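Local coordinates for hypothetical membrane spanning protein (Thermus thermophilus, PDB 2VPZ), which probably serves as the membrane-embedded, quinone-binding subunit of a polysulfide reductase, passing electrons from the quinol pool to its partner subunits, at residues P142-M148 with Y190-L194. Numbering follows the deposited sequence.
Sequences PLWNGLM and YPLTL
The backbone oxygen of Leu143 takes two bonds at once, one tying it to the other loop and one shaping its own turn: Tyr190 OH donates to Leu143 O at 2.7 Å, and a weaker bond arrives from the backbone N of Asn145, which closes the inverse gamma turn centred on Trp144. The phenol oxygen approaches at 118° to the C=O bond and stands 21° off the carbonyl plane. With chi1 at 165°, Tyr190 turns its CG away from the backbone N and beside its own carbonyl carbon, which carries the ring across to the 142-148 loop. From that loop, Leu147 and Met148 supply apolar contacts to the tyrosine. Leu147 CD1 lies at the ring edge and packs 3.6 Å from Tyr190 CB, while the Met148 chain, bent at both chi2 and chi3, brings its CE methyl obliquely to Tyr190 CE1. Cutting Tyr190 back to an alanine would probably deprive Leu143 O of its phenol donor and open a gap beside the methyls of Leu147 and Met148.

In this polysulfide reductase-family membrane protein, the contact joins two interhelical loops: the one entering helix 148-166, where a type I turn from Asn145 to Met148 leads into the helix, and the 3-10 turn between helices 175-189 and 196-205. Beyond the tyrosine, Leu194 extends the packing. Leu194 CD1 meets Leu143 CD2 at 3.9 Å, the two side chains crossing at about a right angle, and Leu194 CD2 sits 3.4 Å from Pro142 O. Leu242 of helix 227-245 touches both Met148 and Tyr190, and Ala198 and His201 of helix 196-205 pack on Leu143. On the subunit interface, Gly146 of a second copy of this protein packs against Leu147 and Thr193.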
ATOM      1  N   PRO C 142       1.344 -24.091  -0.617  1.00 34.76           N
ATOM      2  CA  PRO C 142       2.336 -24.333   0.444  1.00 34.46           C
ATOM      3  C   PRO C 142       2.765 -25.783   0.877  1.00 35.62           C
ATOM      4  O   PRO C 142       3.861 -25.971   1.410  1.00 35.14           O
ATOM      5  CB  PRO C 142       1.839 -23.551   1.658  1.00 35.70           C
ATOM      6  CG  PRO C 142       0.880 -22.502   1.086  1.00 35.99           C
ATOM      7  CD  PRO C 142       0.299 -23.157  -0.184  1.00 35.94           C
ATOM      8  N   LEU C 143       1.913 -26.787   0.708  1.00 36.15           N
ATOM      9  CA  LEU C 143       2.295 -28.152   1.116  1.00 36.07           C
ATOM     10  C   LEU C 143       3.174 -28.874   0.071  1.00 35.61           C
ATOM     11  O   LEU C 143       3.957 -29.758   0.405  1.00 36.46           O
ATOM     12  CB  LEU C 143       1.063 -29.024   1.506  1.00 34.55           C
ATOM     13  CG  LEU C 143       0.126 -28.444   2.593  1.00 34.03           C
ATOM     14  CD1 LEU C 143      -0.817 -29.531   3.165  1.00 35.00           C
ATOM     15  CD2 LEU C 143       0.961 -27.807   3.713  1.00 32.00           C
ATOM     16  N   TRP C 144       3.070 -28.480  -1.198  1.00 35.64           N
ATOM     17  CA  TRP C 144       3.872 -29.109  -2.254  1.00 36.19           C
ATOM     18  C   TRP C 144       5.231 -28.486  -2.433  1.00 35.99           C
ATOM     19  O   TRP C 144       5.575 -28.003  -3.519  1.00 36.05           O
ATOM     20  CB  TRP C 144       3.098 -29.086  -3.576  1.00 36.30           C
ATOM     21  CG  TRP C 144       1.933 -30.006  -3.511  1.00 36.55           C
ATOM     22  CD1 TRP C 144       1.730 -31.013  -2.590  1.00 36.04           C
ATOM     23  CD2 TRP C 144       0.801 -30.049  -4.386  1.00 36.51           C
ATOM     24  NE1 TRP C 144       0.553 -31.665  -2.851  1.00 37.39           N
ATOM     25  CE2 TRP C 144      -0.035 -31.100  -3.950  1.00 37.25           C
ATOM     26  CE3 TRP C 144       0.418 -29.305  -5.521  1.00 36.69           C
ATOM     27  CZ2 TRP C 144      -1.263 -31.421  -4.603  1.00 38.19           C
ATOM     28  CZ3 TRP C 144      -0.791 -29.616  -6.176  1.00 35.86           C
ATOM     29  CH2 TRP C 144      -1.610 -30.668  -5.716  1.00 37.20           C
ATOM     30  N   ASN C 145       6.028 -28.504  -1.377  1.00 36.16           N
ATOM     31  CA  ASN C 145       7.351 -27.898  -1.450  1.00 35.88           C
ATOM     32  C   ASN C 145       8.400 -28.843  -2.078  1.00 36.47           C
ATOM     33  O   ASN C 145       8.064 -29.942  -2.554  1.00 35.63           O
ATOM     34  CB  ASN C 145       7.790 -27.383  -0.052  1.00 33.65           C
ATOM     35  CG  ASN C 145       8.220 -28.491   0.905  1.00 32.83           C
ATOM     36  OD1 ASN C 145       8.497 -28.254   2.085  1.00 29.93           O
ATOM     37  ND2 ASN C 145       8.279 -29.721   0.388  1.00 31.82           N
ATOM     38  N   GLY C 146       9.642 -28.371  -2.094  1.00 36.10           N
ATOM     39  CA  GLY C 146      10.750 -29.122  -2.659  1.00 37.37           C
ATOM     40  C   GLY C 146      10.898 -30.598  -2.304  1.00 36.80           C
ATOM     41  O   GLY C 146      11.256 -31.383  -3.170  1.00 39.15           O
ATOM     42  N   LEU C 147      10.614 -30.978  -1.059  1.00 37.69           N
ATOM     43  CA  LEU C 147      10.693 -32.392  -0.606  1.00 38.59           C
ATOM     44  C   LEU C 147       9.848 -33.388  -1.457  1.00 39.70           C
ATOM     45  O   LEU C 147      10.102 -34.599  -1.450  1.00 40.36           O
ATOM     46  CB  LEU C 147      10.320 -32.560   0.890  1.00 37.56           C
ATOM     47  CG  LEU C 147      11.288 -32.999   1.999  1.00 37.24           C
ATOM     48  CD1 LEU C 147      10.491 -33.427   3.263  1.00 37.37           C
ATOM     49  CD2 LEU C 147      12.198 -34.166   1.543  1.00 36.31           C
ATOM     50  N   MET C 148       8.820 -32.869  -2.142  1.00 39.35           N
ATOM     51  CA  MET C 148       7.928 -33.672  -2.985  1.00 40.39           C
ATOM     52  C   MET C 148       8.762 -34.287  -4.123  1.00 40.64           C
ATOM     53  O   MET C 148       8.436 -35.362  -4.652  1.00 41.20           O
ATOM     54  CB  MET C 148       6.782 -32.834  -3.582  1.00 41.76           C
ATOM     55  CG  MET C 148       5.817 -32.205  -2.563  1.00 41.77           C
ATOM     56  SD  MET C 148       4.946 -33.419  -1.548  1.00 42.35           S
ATOM     57  CE  MET C 148       5.644 -33.073   0.097  1.00 39.23           C
ATOM     58  N   TYR C 190       9.253 -34.151   7.092  1.00 40.45           N
ATOM     59  CA  TYR C 190       8.478 -33.327   6.173  1.00 41.86           C
ATOM     60  C   TYR C 190       7.676 -32.166   6.831  1.00 41.69           C
ATOM     61  O   TYR C 190       7.877 -31.001   6.461  1.00 41.64           O
ATOM     62  CB  TYR C 190       7.557 -34.180   5.280  1.00 42.03           C
ATOM     63  CG  TYR C 190       6.485 -33.375   4.561  1.00 43.28           C
ATOM     64  CD1 TYR C 190       6.821 -32.368   3.645  1.00 43.13           C
ATOM     65  CD2 TYR C 190       5.128 -33.603   4.817  1.00 43.08           C
ATOM     66  CE1 TYR C 190       5.824 -31.599   2.999  1.00 42.35           C
ATOM     67  CE2 TYR C 190       4.120 -32.843   4.181  1.00 42.89           C
ATOM     68  CZ  TYR C 190       4.467 -31.840   3.271  1.00 43.07           C
ATOM     69  OH  TYR C 190       3.476 -31.094   2.660  1.00 43.69           O
ATOM     70  N   PRO C 191       6.774 -32.458   7.817  1.00 42.02           N
ATOM     71  CA  PRO C 191       5.996 -31.399   8.504  1.00 42.30           C
ATOM     72  C   PRO C 191       6.817 -30.259   9.148  1.00 43.11           C
ATOM     73  O   PRO C 191       6.339 -29.123   9.293  1.00 43.04           O
ATOM     74  CB  PRO C 191       5.178 -32.143   9.565  1.00 40.69           C
ATOM     75  CG  PRO C 191       5.116 -33.566   9.073  1.00 40.68           C
ATOM     76  CD  PRO C 191       6.412 -33.795   8.307  1.00 41.83           C
ATOM     77  N   LEU C 192       8.042 -30.596   9.549  1.00 43.17           N
ATOM     78  CA  LEU C 192       8.980 -29.666  10.224  1.00 43.30           C
ATOM     79  C   LEU C 192       9.652 -28.691   9.248  1.00 43.20           C
ATOM     80  O   LEU C 192      10.348 -27.735   9.631  1.00 43.29           O
ATOM     81  CB  LEU C 192      10.054 -30.462  11.010  1.00 43.32           C
ATOM     82  CG  LEU C 192       9.629 -31.401  12.158  1.00 43.65           C
ATOM     83  CD1 LEU C 192      10.860 -32.085  12.815  1.00 42.09           C
ATOM     84  CD2 LEU C 192       8.814 -30.610  13.212  1.00 42.35           C
ATOM     85  N   THR C 193       9.401 -28.952   7.974  1.00 42.79           N
ATOM     86  CA  THR C 193       9.922 -28.197   6.854  1.00 42.57           C
ATOM     87  C   THR C 193       8.877 -27.163   6.357  1.00 43.42           C
ATOM     88  O   THR C 193       9.146 -26.372   5.440  1.00 44.56           O
ATOM     89  CB  THR C 193      10.281 -29.223   5.710  1.00 42.91           C
ATOM     90  OG1 THR C 193      11.656 -29.105   5.352  1.00 44.51           O
ATOM     91  CG2 THR C 193       9.353 -29.062   4.494  1.00 40.33           C
ATOM     92  N   LEU C 194       7.718 -27.108   6.990  1.00 42.34           N
ATOM     93  CA  LEU C 194       6.638 -26.212   6.570  1.00 42.01           C
ATOM     94  C   LEU C 194       6.408 -24.960   7.406  1.00 43.03           C
ATOM     95  O   LEU C 194       6.817 -24.915   8.580  1.00 42.92           O
ATOM     96  CB  LEU C 194       5.288 -26.992   6.489  1.00 39.11           C
ATOM     97  CG  LEU C 194       5.127 -28.184   5.510  1.00 38.77           C
ATOM     98  CD1 LEU C 194       3.928 -29.092   5.841  1.00 37.63           C
ATOM     99  CD2 LEU C 194       5.005 -27.659   4.076  1.00 37.71           C
TER